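Local coordinates for protein oxidoreductase, FMN-binding (Shewanella oneidensis, PDB 2GQ9) that binds flavin mononucleotide and probably acts as an oxidoreductase on CH-CH groups with NADH or NADPH, as in the Old Yellow Enzyme family, at residues T26-S31 and T348-G353; A30-D35 and Y68-G73; F98-H103 and E179-N184; T238-T243 and E271-D276. All coordinates share one frame; numbering follows the deposited sequence.

Contact 1: T26-S31 and T348-G353; sequences TRSRAS and TLFGGG. With FMN (flavin mononucleotide), chain C; HBA (p-hydroxybenzaldehyde), chain E; HBA (p-hydroxybenzaldehyde), chain D.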
# COMPACT_ATOMS: atom_id res chain seq x y z
N THR A 26 7.21 1.82 3.22
CA THR A 26 8.50 1.80 2.54
C THR A 26 9.60 2.18 3.52
O THR A 26 9.51 3.23 4.16
CB THR A 26 8.48 2.82 1.38
OG1 THR A 26 7.55 2.39 0.39
CG2 THR A 26 9.87 2.97 0.77
N ARG A 27 10.61 1.33 3.65
CA ARG A 27 11.74 1.60 4.54
C ARG A 27 13.04 1.64 3.74
O ARG A 27 14.09 2.00 4.27
CB ARG A 27 11.84 0.52 5.64
CG ARG A 27 10.58 0.35 6.49
CD ARG A 27 10.09 1.68 7.07
NE ARG A 27 11.11 2.31 7.90
CZ ARG A 27 11.39 1.96 9.16
NH1 ARG A 27 10.72 0.98 9.77
NH2 ARG A 27 12.37 2.58 9.80
N SER A 28 12.96 1.26 2.46
CA SER A 28 14.11 1.27 1.56
C SER A 28 15.36 0.62 2.15
O SER A 28 16.43 1.25 2.22
CB SER A 28 14.41 2.70 1.12
OG SER A 28 13.30 3.24 0.41
N ARG A 29 15.23 -0.63 2.56
CA ARG A 29 16.34 -1.38 3.17
C ARG A 29 16.75 -2.57 2.29
O ARG A 29 17.56 -3.40 2.71
CB ARG A 29 15.91 -1.91 4.55
CG ARG A 29 15.55 -0.84 5.60
CD ARG A 29 16.75 0.03 5.92
NE ARG A 29 16.80 0.58 7.29
CZ ARG A 29 16.06 1.58 7.76
NH1 ARG A 29 15.14 2.17 7.01
NH2 ARG A 29 16.28 2.03 8.99
N ALA A 30 16.19 -2.65 1.09
CA ALA A 30 16.47 -3.76 0.18
C ALA A 30 17.95 -3.89 -0.16
O ALA A 30 18.63 -2.89 -0.38
CB ALA A 30 15.67 -3.59 -1.09
N SER A 31 18.43 -5.12 -0.18
CA SER A 31 19.82 -5.40 -0.49
C SER A 31 20.21 -5.01 -1.90
O SER A 31 19.43 -5.17 -2.85
CB SER A 31 20.11 -6.89 -0.28
OG SER A 31 19.98 -7.24 1.08
N THR A 348 15.80 7.94 10.21
CA THR A 348 16.11 6.55 9.91
C THR A 348 14.93 5.81 9.26
O THR A 348 14.91 4.57 9.20
CB THR A 348 16.58 5.79 11.17
OG1 THR A 348 15.65 6.02 12.24
CG2 THR A 348 17.96 6.26 11.59
N LEU A 349 13.96 6.57 8.79
CA LEU A 349 12.80 5.96 8.13
C LEU A 349 13.22 5.22 6.87
O LEU A 349 12.75 4.11 6.59
CB LEU A 349 11.77 7.02 7.76
CG LEU A 349 10.88 7.56 8.89
CD1 LEU A 349 9.97 8.63 8.36
CD2 LEU A 349 10.05 6.40 9.48
N PHE A 350 14.13 5.82 6.10
CA PHE A 350 14.58 5.23 4.85
C PHE A 350 16.08 5.01 4.75
O PHE A 350 16.88 5.84 5.20
CB PHE A 350 14.16 6.11 3.68
CG PHE A 350 12.75 6.60 3.75
CD1 PHE A 350 12.46 7.88 4.20
CD2 PHE A 350 11.70 5.78 3.34
CE1 PHE A 350 11.14 8.35 4.24
CE2 PHE A 350 10.39 6.24 3.38
CZ PHE A 350 10.10 7.52 3.83
N GLY A 351 16.45 3.91 4.12
CA GLY A 351 17.85 3.60 3.93
C GLY A 351 18.54 3.17 5.21
O GLY A 351 17.91 3.02 6.27
N GLY A 352 19.85 2.98 5.12
CA GLY A 352 20.61 2.57 6.29
C GLY A 352 20.48 1.09 6.57
O GLY A 352 20.18 0.30 5.67
N GLY A 353 20.69 0.72 7.82
CA GLY A 353 20.60 -0.68 8.20
C GLY A 353 19.62 -0.93 9.33
O GLY A 353 18.53 -0.37 9.35
N1 FMN C . 1.57 3.75 2.07
C2 FMN C . 1.49 2.84 1.00
O2 FMN C . 0.45 2.60 0.45
N3 FMN C . 2.71 2.16 0.61
C4 FMN C . 3.94 2.33 1.17
O4 FMN C . 4.92 1.78 0.71
C4A FMN C . 4.06 3.36 2.22
N5 FMN C . 5.29 3.82 2.64
C5A FMN C . 5.32 4.59 3.77
C6 FMN C . 6.64 4.87 4.41
C7 FMN C . 6.73 5.56 5.68
C7M FMN C . 8.10 5.71 6.34
C8 FMN C . 5.51 6.07 6.29
C8M FMN C . 5.53 6.77 7.69
C9 FMN C . 4.24 5.85 5.64
C9A FMN C . 4.13 5.14 4.42
N10 FMN C . 2.88 4.78 3.76
C10 FMN C . 2.75 3.99 2.63
C1' FMN C . 1.60 5.35 4.34
C2' FMN C . 1.13 4.47 5.49
O2' FMN C . 0.75 3.15 5.07
C3' FMN C . -0.04 5.07 6.28
O3' FMN C . -1.22 5.11 5.46
C4' FMN C . 0.27 6.47 6.79
O4' FMN C . 1.56 6.51 7.49
C5' FMN C . -0.81 7.04 7.67
O5' FMN C . -0.93 6.29 8.93
P FMN C . -0.28 6.76 10.30
O1P FMN C . 1.21 6.67 10.20
O2P FMN C . -0.81 8.15 10.60
O3P FMN C . -0.82 5.73 11.33
C1' HBA E . 16.75 7.57 1.25
O1' HBA E . 16.91 8.57 1.92
C1 HBA E . 15.42 7.23 0.72
C2 HBA E . 15.24 6.05 -0.06
C3 HBA E . 13.98 5.78 -0.61
C4 HBA E . 12.91 6.67 -0.39
C5 HBA E . 13.04 7.84 0.41
C6 HBA E . 14.30 8.08 0.97
O4 HBA E . 11.66 6.24 -0.68
C1' HBA D . 7.34 6.76 1.10
O1' HBA D . 7.45 7.62 1.94
C1 HBA D . 6.01 6.36 0.61
C2 HBA D . 5.88 5.33 -0.37
C3 HBA D . 4.62 5.02 -0.88
C4 HBA D . 3.48 5.72 -0.41
C5 HBA D . 3.55 6.73 0.58
C6 HBA D . 4.82 7.01 1.09
O4 HBA D . 2.26 5.21 -0.71
O HOH W 1 19.35 0.56 2.61

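Contact 2: A30-D35 and Y68-G73; sequences ASQPGD and YAWTPG. With HBA (p-hydroxybenzaldehyde), chain E.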
# COMPACT_ATOMS: atom_id res chain seq x y z
N ALA A 30 16.19 -2.65 1.09
CA ALA A 30 16.47 -3.76 0.18
C ALA A 30 17.95 -3.89 -0.16
O ALA A 30 18.63 -2.89 -0.38
CB ALA A 30 15.67 -3.59 -1.09
N SER A 31 18.43 -5.12 -0.18
CA SER A 31 19.82 -5.40 -0.49
C SER A 31 20.21 -5.01 -1.90
O SER A 31 19.43 -5.17 -2.85
CB SER A 31 20.11 -6.89 -0.28
OG SER A 31 19.98 -7.24 1.08
N GLN A 32 21.43 -4.51 -2.03
CA GLN A 32 21.97 -4.10 -3.32
C GLN A 32 23.15 -5.00 -3.67
O GLN A 32 23.91 -5.41 -2.80
CB GLN A 32 22.42 -2.64 -3.24
CG GLN A 32 21.31 -1.71 -2.79
CD GLN A 32 20.10 -1.78 -3.70
OE1 GLN A 32 18.97 -1.99 -3.25
NE2 GLN A 32 20.34 -1.61 -4.99
N PRO A 33 23.28 -5.36 -4.96
CA PRO A 33 22.38 -4.95 -6.03
C PRO A 33 21.21 -5.93 -6.12
O PRO A 33 21.22 -6.98 -5.48
CB PRO A 33 23.28 -5.01 -7.26
CG PRO A 33 24.08 -6.24 -6.97
CD PRO A 33 24.45 -6.07 -5.51
N GLY A 34 20.20 -5.59 -6.92
CA GLY A 34 19.08 -6.49 -7.08
C GLY A 34 17.80 -6.16 -6.33
O GLY A 34 16.78 -6.81 -6.56
N ASP A 35 17.85 -5.17 -5.43
CA ASP A 35 16.68 -4.78 -4.64
C ASP A 35 16.00 -6.00 -4.04
O ASP A 35 14.82 -6.27 -4.31
CB ASP A 35 15.68 -4.03 -5.52
CG ASP A 35 16.25 -2.76 -6.08
OD1 ASP A 35 17.00 -2.09 -5.35
OD2 ASP A 35 15.94 -2.42 -7.25
N TYR A 68 11.67 4.74 -5.89
CA TYR A 68 12.62 5.17 -4.87
C TYR A 68 13.77 4.18 -4.73
O TYR A 68 13.59 2.97 -4.90
CB TYR A 68 11.90 5.31 -3.53
CG TYR A 68 10.67 6.18 -3.59
CD1 TYR A 68 10.73 7.54 -3.30
CD2 TYR A 68 9.44 5.65 -3.99
CE1 TYR A 68 9.60 8.36 -3.41
CE2 TYR A 68 8.31 6.45 -4.10
CZ TYR A 68 8.40 7.80 -3.81
OH TYR A 68 7.27 8.58 -3.93
N ALA A 69 14.95 4.69 -4.39
CA ALA A 69 16.11 3.83 -4.22
C ALA A 69 15.94 2.82 -3.10
O ALA A 69 15.34 3.11 -2.07
CB ALA A 69 17.36 4.68 -3.95
N TRP A 70 16.46 1.62 -3.33
CA TRP A 70 16.47 0.54 -2.36
C TRP A 70 15.15 -0.08 -1.92
O TRP A 70 15.10 -0.71 -0.86
CB TRP A 70 17.26 0.98 -1.13
CG TRP A 70 18.48 1.77 -1.50
CD1 TRP A 70 19.32 1.54 -2.55
CD2 TRP A 70 18.98 2.94 -0.84
NE1 TRP A 70 20.31 2.49 -2.59
CE2 TRP A 70 20.13 3.36 -1.55
CE3 TRP A 70 18.58 3.67 0.29
CZ2 TRP A 70 20.88 4.49 -1.17
CZ3 TRP A 70 19.32 4.79 0.67
CH2 TRP A 70 20.46 5.18 -0.07
N THR A 71 14.09 0.08 -2.70
CA THR A 71 12.82 -0.55 -2.35
C THR A 71 12.89 -1.96 -2.95
O THR A 71 13.50 -2.16 -4.00
CB THR A 71 11.60 0.23 -2.91
OG1 THR A 71 11.64 0.28 -4.34
CG2 THR A 71 11.60 1.66 -2.36
N PRO A 72 12.30 -2.96 -2.27
CA PRO A 72 12.32 -4.35 -2.73
C PRO A 72 11.40 -4.66 -3.91
O PRO A 72 10.27 -4.20 -3.97
CB PRO A 72 11.93 -5.12 -1.48
CG PRO A 72 10.92 -4.19 -0.85
CD PRO A 72 11.61 -2.85 -0.97
N GLY A 73 11.91 -5.46 -4.84
CA GLY A 73 11.11 -5.83 -5.99
C GLY A 73 10.48 -7.18 -5.75
O GLY A 73 10.80 -7.86 -4.77
C1' HBA E . 16.75 7.57 1.25
O1' HBA E . 16.91 8.57 1.92
C1 HBA E . 15.42 7.23 0.72
C2 HBA E . 15.24 6.05 -0.06
C3 HBA E . 13.98 5.78 -0.61
C4 HBA E . 12.91 6.67 -0.39
C5 HBA E . 13.04 7.84 0.41
C6 HBA E . 14.30 8.08 0.97
O4 HBA E . 11.66 6.24 -0.68
O HOH W 2 17.94 1.15 -5.63

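Contact 3: F98-H103 and E179-N184; sequences FAQLWH and ELHAAN. With FMN (flavin mononucleotide), chain C; HBA (p-hydroxybenzaldehyde), chain D.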
# COMPACT_ATOMS: atom_id res chain seq x y z
N PHE A 98 0.30 -9.65 3.52
CA PHE A 98 -0.03 -9.39 2.12
C PHE A 98 1.08 -8.54 1.52
O PHE A 98 1.67 -7.70 2.21
CB PHE A 98 -1.35 -8.60 2.01
CG PHE A 98 -2.59 -9.47 1.98
CD1 PHE A 98 -2.72 -10.57 2.82
CD2 PHE A 98 -3.63 -9.15 1.13
CE1 PHE A 98 -3.88 -11.34 2.81
CE2 PHE A 98 -4.80 -9.91 1.11
CZ PHE A 98 -4.93 -11.01 1.95
N ALA A 99 1.36 -8.75 0.24
CA ALA A 99 2.40 -7.99 -0.45
C ALA A 99 1.75 -6.82 -1.19
O ALA A 99 0.81 -7.02 -1.96
CB ALA A 99 3.11 -8.90 -1.46
N GLN A 100 2.23 -5.60 -0.96
CA GLN A 100 1.64 -4.47 -1.67
C GLN A 100 2.32 -4.32 -3.02
O GLN A 100 3.47 -3.88 -3.10
CB GLN A 100 1.78 -3.15 -0.89
CG GLN A 100 1.04 -2.01 -1.61
CD GLN A 100 1.25 -0.65 -1.01
OE1 GLN A 100 2.37 -0.16 -0.93
NE2 GLN A 100 0.16 -0.01 -0.61
N LEU A 101 1.60 -4.70 -4.08
CA LEU A 101 2.14 -4.63 -5.44
C LEU A 101 2.14 -3.18 -5.87
O LEU A 101 1.10 -2.52 -5.91
CB LEU A 101 1.30 -5.49 -6.38
CG LEU A 101 1.16 -6.94 -5.94
CD1 LEU A 101 0.41 -7.70 -7.01
CD2 LEU A 101 2.54 -7.56 -5.71
N TRP A 102 3.33 -2.71 -6.23
CA TRP A 102 3.55 -1.30 -6.56
C TRP A 102 4.02 -0.93 -7.95
O TRP A 102 4.88 -1.61 -8.54
CB TRP A 102 4.59 -0.80 -5.55
CG TRP A 102 4.68 0.66 -5.29
CD1 TRP A 102 3.76 1.63 -5.57
CD2 TRP A 102 5.72 1.30 -4.53
NE1 TRP A 102 4.16 2.84 -5.03
CE2 TRP A 102 5.35 2.66 -4.39
CE3 TRP A 102 6.91 0.86 -3.96
CZ2 TRP A 102 6.14 3.57 -3.69
CZ3 TRP A 102 7.70 1.76 -3.26
CH2 TRP A 102 7.31 3.11 -3.13
N HIS A 103 3.46 0.15 -8.48
CA HIS A 103 3.91 0.72 -9.74
C HIS A 103 3.70 2.20 -9.51
O HIS A 103 2.56 2.66 -9.38
CB HIS A 103 3.12 0.26 -10.96
CG HIS A 103 3.80 0.63 -12.25
ND1 HIS A 103 4.18 1.92 -12.54
CD2 HIS A 103 4.22 -0.13 -13.29
CE1 HIS A 103 4.82 1.94 -13.69
NE2 HIS A 103 4.85 0.70 -14.17
N GLU A 179 -1.90 -6.66 -1.98
CA GLU A 179 -2.66 -5.42 -1.88
C GLU A 179 -2.27 -4.59 -3.09
O GLU A 179 -1.09 -4.29 -3.31
CB GLU A 179 -2.32 -4.63 -0.62
CG GLU A 179 -3.16 -3.35 -0.51
CD GLU A 179 -2.83 -2.52 0.73
OE1 GLU A 179 -2.01 -1.59 0.62
OE2 GLU A 179 -3.41 -2.82 1.79
N LEU A 180 -3.26 -4.20 -3.88
CA LEU A 180 -2.97 -3.39 -5.04
C LEU A 180 -2.82 -1.95 -4.59
O LEU A 180 -3.74 -1.38 -4.01
CB LEU A 180 -4.11 -3.49 -6.06
CG LEU A 180 -3.99 -2.54 -7.25
CD1 LEU A 180 -2.69 -2.81 -8.02
CD2 LEU A 180 -5.19 -2.75 -8.15
N HIS A 181 -1.65 -1.36 -4.84
CA HIS A 181 -1.44 0.03 -4.44
C HIS A 181 -2.05 0.92 -5.51
O HIS A 181 -1.43 1.17 -6.55
CB HIS A 181 0.05 0.36 -4.31
CG HIS A 181 0.31 1.65 -3.57
ND1 HIS A 181 -0.69 2.57 -3.32
CD2 HIS A 181 1.43 2.14 -3.00
CE1 HIS A 181 -0.19 3.58 -2.62
NE2 HIS A 181 1.10 3.34 -2.42
N ALA A 182 -3.27 1.38 -5.27
CA ALA A 182 -3.95 2.26 -6.23
C ALA A 182 -4.14 3.60 -5.57
O ALA A 182 -5.04 4.37 -5.92
CB ALA A 182 -5.29 1.66 -6.63
N ALA A 183 -3.27 3.89 -4.61
CA ALA A 183 -3.35 5.13 -3.85
C ALA A 183 -2.12 6.01 -3.95
O ALA A 183 -1.22 5.80 -4.77
CB ALA A 183 -3.61 4.80 -2.37
N ASN A 184 -2.12 7.01 -3.08
CA ASN A 184 -1.06 7.98 -2.92
C ASN A 184 -0.37 8.53 -4.17
O ASN A 184 0.84 8.76 -4.19
CB ASN A 184 -0.05 7.44 -1.91
CG ASN A 184 -0.73 7.05 -0.61
OD1 ASN A 184 -1.85 7.48 -0.34
ND2 ASN A 184 -0.05 6.24 0.21
N1 FMN C . 1.57 3.75 2.07
C2 FMN C . 1.49 2.84 1.00
O2 FMN C . 0.45 2.60 0.45
N3 FMN C . 2.71 2.16 0.61
C4 FMN C . 3.94 2.33 1.17
O4 FMN C . 4.92 1.78 0.71
C4A FMN C . 4.06 3.36 2.22
N5 FMN C . 5.29 3.82 2.64
C5A FMN C . 5.32 4.59 3.77
C6 FMN C . 6.64 4.87 4.41
C7 FMN C . 6.73 5.56 5.68
C7M FMN C . 8.10 5.71 6.34
C8 FMN C . 5.51 6.07 6.29
C8M FMN C . 5.53 6.77 7.69
C9 FMN C . 4.24 5.85 5.64
C9A FMN C . 4.13 5.14 4.42
N10 FMN C . 2.88 4.78 3.76
C10 FMN C . 2.75 3.99 2.63
C1' FMN C . 1.60 5.35 4.34
C2' FMN C . 1.13 4.47 5.49
O2' FMN C . 0.75 3.15 5.07
C3' FMN C . -0.04 5.07 6.28
O3' FMN C . -1.22 5.11 5.46
C4' FMN C . 0.27 6.47 6.79
O4' FMN C . 1.56 6.51 7.49
C5' FMN C . -0.81 7.04 7.67
O5' FMN C . -0.93 6.29 8.93
P FMN C . -0.28 6.76 10.30
O1P FMN C . 1.21 6.67 10.20
O2P FMN C . -0.81 8.15 10.60
O3P FMN C . -0.82 5.73 11.33
C1' HBA D . 7.34 6.76 1.10
O1' HBA D . 7.45 7.62 1.94
C1 HBA D . 6.01 6.36 0.61
C2 HBA D . 5.88 5.33 -0.37
C3 HBA D . 4.62 5.02 -0.88
C4 HBA D . 3.48 5.72 -0.41
C5 HBA D . 3.55 6.73 0.58
C6 HBA D . 4.82 7.01 1.09
O4 HBA D . 2.26 5.21 -0.71
O HOH W 3 0.54 -0.42 -7.60
O HOH W 4 -0.23 2.32 -8.88

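Contact 4: T238-T243 and E271-D276; sequences TTLNGT and EVDWDD. With FMN (flavin mononucleotide), chain C; HBA (p-hydroxybenzaldehyde), chain D.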
# COMPACT_ATOMS: atom_id res chain seq x y z
N THR A 238 -6.57 12.53 -0.16
CA THR A 238 -5.23 13.08 -0.07
C THR A 238 -4.76 13.44 -1.48
O THR A 238 -5.30 12.94 -2.46
CB THR A 238 -4.26 12.09 0.59
OG1 THR A 238 -4.37 10.82 -0.04
CG2 THR A 238 -4.60 11.95 2.07
N THR A 239 -3.76 14.31 -1.57
CA THR A 239 -3.27 14.75 -2.87
C THR A 239 -1.76 15.01 -2.89
O THR A 239 -1.22 15.46 -3.89
CB THR A 239 -3.97 16.06 -3.29
OG1 THR A 239 -3.81 17.02 -2.24
CG2 THR A 239 -5.46 15.83 -3.52
N LEU A 240 -1.10 14.72 -1.77
CA LEU A 240 0.33 14.95 -1.62
C LEU A 240 1.26 14.61 -2.79
O LEU A 240 2.20 15.37 -3.07
CB LEU A 240 0.84 14.24 -0.36
CG LEU A 240 2.27 14.58 0.07
CD1 LEU A 240 2.41 16.08 0.32
CD2 LEU A 240 2.62 13.80 1.33
N ASN A 241 1.01 13.50 -3.48
CA ASN A 241 1.87 13.12 -4.60
C ASN A 241 1.49 13.70 -5.97
O ASN A 241 2.01 13.28 -7.00
CB ASN A 241 1.97 11.59 -4.69
CG ASN A 241 3.23 11.05 -4.04
OD1 ASN A 241 3.32 9.87 -3.70
ND2 ASN A 241 4.22 11.91 -3.87
N GLY A 242 0.58 14.67 -5.97
CA GLY A 242 0.21 15.31 -7.22
C GLY A 242 -1.11 14.93 -7.87
O GLY A 242 -1.51 15.56 -8.84
N THR A 243 -1.79 13.90 -7.36
CA THR A 243 -3.06 13.52 -7.95
C THR A 243 -4.22 14.18 -7.24
O THR A 243 -4.34 14.14 -6.02
CB THR A 243 -3.29 11.99 -7.91
OG1 THR A 243 -3.25 11.53 -6.56
CG2 THR A 243 -2.23 11.27 -8.74
N GLU A 271 -6.24 7.40 4.66
CA GLU A 271 -6.88 8.64 5.08
C GLU A 271 -5.92 9.81 5.28
O GLU A 271 -6.32 10.98 5.19
CB GLU A 271 -7.61 8.39 6.39
CG GLU A 271 -9.09 8.63 6.36
CD GLU A 271 -9.70 8.34 7.71
OE1 GLU A 271 -9.52 7.20 8.20
OE2 GLU A 271 -10.34 9.24 8.28
N VAL A 272 -4.68 9.49 5.57
CA VAL A 272 -3.67 10.50 5.79
C VAL A 272 -2.38 10.05 5.14
O VAL A 272 -2.05 8.86 5.13
CB VAL A 272 -3.42 10.72 7.31
CG1 VAL A 272 -2.27 11.70 7.52
CG2 VAL A 272 -4.69 11.22 7.97
N ASP A 273 -1.66 11.00 4.56
CA ASP A 273 -0.38 10.72 3.93
C ASP A 273 0.54 11.79 4.49
O ASP A 273 0.49 12.94 4.06
CB ASP A 273 -0.49 10.82 2.41
CG ASP A 273 0.61 10.06 1.70
OD1 ASP A 273 0.98 8.96 2.17
OD2 ASP A 273 1.10 10.55 0.66
N TRP A 274 1.35 11.41 5.48
CA TRP A 274 2.26 12.33 6.15
C TRP A 274 1.43 13.37 6.90
O TRP A 274 0.67 13.02 7.80
CB TRP A 274 3.19 12.99 5.14
CG TRP A 274 4.10 12.00 4.50
CD1 TRP A 274 4.07 11.55 3.21
CD2 TRP A 274 5.15 11.27 5.16
NE1 TRP A 274 5.03 10.59 3.02
CE2 TRP A 274 5.71 10.40 4.20
CE3 TRP A 274 5.67 11.27 6.46
CZ2 TRP A 274 6.76 9.53 4.50
CZ3 TRP A 274 6.71 10.41 6.76
CH2 TRP A 274 7.25 9.55 5.79
N ASP A 275 1.57 14.64 6.53
CA ASP A 275 0.79 15.69 7.19
C ASP A 275 -0.38 16.16 6.33
O ASP A 275 -0.99 17.20 6.59
CB ASP A 275 1.70 16.86 7.61
CG ASP A 275 2.72 17.23 6.55
OD1 ASP A 275 3.28 16.31 5.91
OD2 ASP A 275 2.99 18.43 6.38
N ASP A 276 -0.70 15.37 5.31
CA ASP A 276 -1.81 15.64 4.41
C ASP A 276 -2.99 14.87 5.00
O ASP A 276 -3.22 13.71 4.66
CB ASP A 276 -1.49 15.12 3.01
CG ASP A 276 -2.57 15.47 1.99
OD1 ASP A 276 -3.65 15.95 2.38
OD2 ASP A 276 -2.33 15.26 0.78
N1 FMN C . 1.57 3.75 2.07
C2 FMN C . 1.49 2.84 1.00
O2 FMN C . 0.45 2.60 0.45
N3 FMN C . 2.71 2.16 0.61
C4 FMN C . 3.94 2.33 1.17
O4 FMN C . 4.92 1.78 0.71
C4A FMN C . 4.06 3.36 2.22
N5 FMN C . 5.29 3.82 2.64
C5A FMN C . 5.32 4.59 3.77
C6 FMN C . 6.64 4.87 4.41
C7 FMN C . 6.73 5.56 5.68
C7M FMN C . 8.10 5.71 6.34
C8 FMN C . 5.51 6.07 6.29
C8M FMN C . 5.53 6.77 7.69
C9 FMN C . 4.24 5.85 5.64
C9A FMN C . 4.13 5.14 4.42
N10 FMN C . 2.88 4.78 3.76
C10 FMN C . 2.75 3.99 2.63
C1' FMN C . 1.60 5.35 4.34
C2' FMN C . 1.13 4.47 5.49
O2' FMN C . 0.75 3.15 5.07
C3' FMN C . -0.04 5.07 6.28
O3' FMN C . -1.22 5.11 5.46
C4' FMN C . 0.27 6.47 6.79
O4' FMN C . 1.56 6.51 7.49
C5' FMN C . -0.81 7.04 7.67
O5' FMN C . -0.93 6.29 8.93
P FMN C . -0.28 6.76 10.30
O1P FMN C . 1.21 6.67 10.20
O2P FMN C . -0.81 8.15 10.60
O3P FMN C . -0.82 5.73 11.33
C1' HBA D . 7.34 6.76 1.10
O1' HBA D . 7.45 7.62 1.94
C1 HBA D . 6.01 6.36 0.61
C2 HBA D . 5.88 5.33 -0.37
C3 HBA D . 4.62 5.02 -0.88
C4 HBA D . 3.48 5.72 -0.41
C5 HBA D . 3.55 6.73 0.58
C6 HBA D . 4.82 7.01 1.09
O4 HBA D . 2.26 5.21 -0.71
O HOH W 5 -5.57 16.76 0.26

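Contact 1: T26-S31 and T348-G353
R29 and R27 push their guanidinium groups into the bend of T348-G353 and bind its carbonyls. This is the tight part. R29 NE gives a straight bond to G353 O (2.9 Å, 168°), and R29 NH2 donates to T348 O in its carbonyl plane (2.9 Å). R29 NH1 turns back to R27 O, so the plane is held on several sides by carbonyls at its edge. R27 comes from the other side: its NE meets a lone pair of L349 O (2.8 Å). The chain of R27 bends at chi2 (-52°) and chi3 (-59°), which curls it so that NE faces that oxygen. R27 NH2 reaches T348 O too, but its stronger partner is G356 O. G351 N closes the backbone side on R27 O (3.0 Å). With an alanine in place of R29, G353 O would probably lose its donor, T348 O would be left with R27 NH2, and the G351-G353 end would be freer to move. The G352 end is looser and more exposed; there a water joins S28 O to G352 O. Toward the flavin, F350 lays one ring face against p-hydroxybenzaldehyde of chain E, while T26 OG1 donates to FMN O4 (2.7 Å). Two arginines, probably both charged, among neutral carbonyls suggest that the C-terminal loop is held by charge-assisted bonds beside the flavin pocket.

Contact 2: A30-D35 and Y68-G73
A30 and W70 are joined by a backbone hydrogen bond, A30 N to W70 O (3.0 Å). A second one, G73 N to D35 O (3.1 Å, 170°), is nearly straight. These two bonds bracket the contact. They tie the loop after strand 20-22 to the loop after strand 53-60, two neighbouring loops of the barrel. W70 lies within a type II turn from Y68 to T71.

Van der Waals packing lies between the bonds. A30 CB points at the other segment and touches W70 O at 2.9 Å. It also makes an apolar contact with P72 CB at 4.1 Å. D35 CB lies against T71 O (3.2 Å). The Q32 side chain crosses the indole of W70 at about a right angle, with its CG 3.8 Å from W70 CD1.

The polar links are partly outside. D35 OD2 forms a salt bridge with K66. A water accepts from W70 N and makes a weak bond to D35 OD1. T71 OG1 bonds to Q60.

p-Hydroxybenzaldehyde of chain E lies by Y68, A69 and W70, with W70 CZ3 3.8 Å from its C1'. Direct bonding across the contact is between main chains, so the pairing should depend little on the side chains, while K66 probably offsets the charge of D35.

Contact 3: F98-H103 and E179-N184
Q100 crosses from its strand to H181 and E179, and its amide bonds the flavin. Its CG stands anti to the backbone N (chi1 -175°) and the chain runs on extended, which carries the amide to the pyrimidine edge of FMN. Q100 CB is 3.9 Å from E179 O, and CG packs on H181 CB at 3.7 Å. CD is 3.4 Å from H181 CD2. At the tip OE1 accepts from FMN N3 (2.8 Å). NE2 donates to FMN O2 in an almost straight bond (2.8 Å, 177°) and also to E179 OE1 (3.0 Å), which it meets nearly along the C-O bond. The other oxygen of E179 is bound by Y266 and H268. E179 is thus a second-shell partner that probably favours this turn of the amide, though its bond is bent.

The strands 98-102 and 179-181 are parallel neighbours in the eight-stranded TIM barrel. E179 N bonds to A99 O, L101 N to E179 O, and H181 N to L101 O. Q100 and E179 share one face of the sheet, L101 and L180 the other.

H181 lays one ring face near FMN O2 and the Q100 amide. W102 lies alongside it, nearly parallel (planes 21° apart) but slid away so that the rings barely overlap. H181 NE2 and p-hydroxybenzaldehyde O4 of chain D share a hydrogen bond (2.8 Å), and N184 ND2 donates to that same oxygen (2.7 Å).

Contact 4: T238-T243 and E271-D276
L240, D276 and T238 bury the most surface here. D276 sends its carboxylate to the start of the turn T239-G242. Its CG is anti to the backbone N (chi1 -176°), which extends OD2 to the amides. OD2 takes a straight bond from T239 N on its syn side (2.9 Å, 173°). L240 N adds a weak bond to the same oxygen. OD1 is linked through a water to T239 OG1. One good and one weak amide bond, with a water, would probably offset part of the charge of D276.

T238 packs beside this group. Its methyl CG2 sits 3.4 Å from D276 O and also faces E271 O. The two segments are loops at the C-terminal ends of barrel strands 230-234 and 266-270, the end of a TIM barrel where ligands usually bind. The T239-G242 turn is type I; D273-D276 is type II', closed by bonds in both directions between D273 and D276.

L240 reaches over the second turn. Its CD2 meets the indole edge of W274 at CD1 (3.3 Å) and lies 3.6 Å from D273 O. Farther along that indole, W274 CZ2 is 3.3 Å from O1' of p-hydroxybenzaldehyde of chain D, at the ring edge, and CH2 is 3.8 Å from FMN C8M. With an alanine in place of W274, a gap is likely to open between L240, the aldehyde end of the ligand and the flavin methyl. W274 O accepts from R323, an FMN-binding residue.

Overall arrangement
Contacts 1, 3 and 4 touch FMN and the p-hydroxybenzaldehyde of chain D. Contact 2 touches the second one, chain E, as contact 1 also does; its T71 side chain is about 7 Å from FMN. Contact 3 lies in the barrel wall, its centre about 4 Å from the chain centre, at the pyrimidine edge of FMN. Contacts 1 and 4, with centres about 21 Å apart, approach the dimethylbenzene end; L349 CD1 and W274 CH2 meet at 3.9 Å. Contacts 1 and 2 share A30 and S31, with centres about 9 Å apart. W102 CH2 of contact 3 is 3.4 Å from Y68 CD2 of contact 2. N184 ND2 of contact 3 is 3.5 Å from D273 OD1 of contact 4.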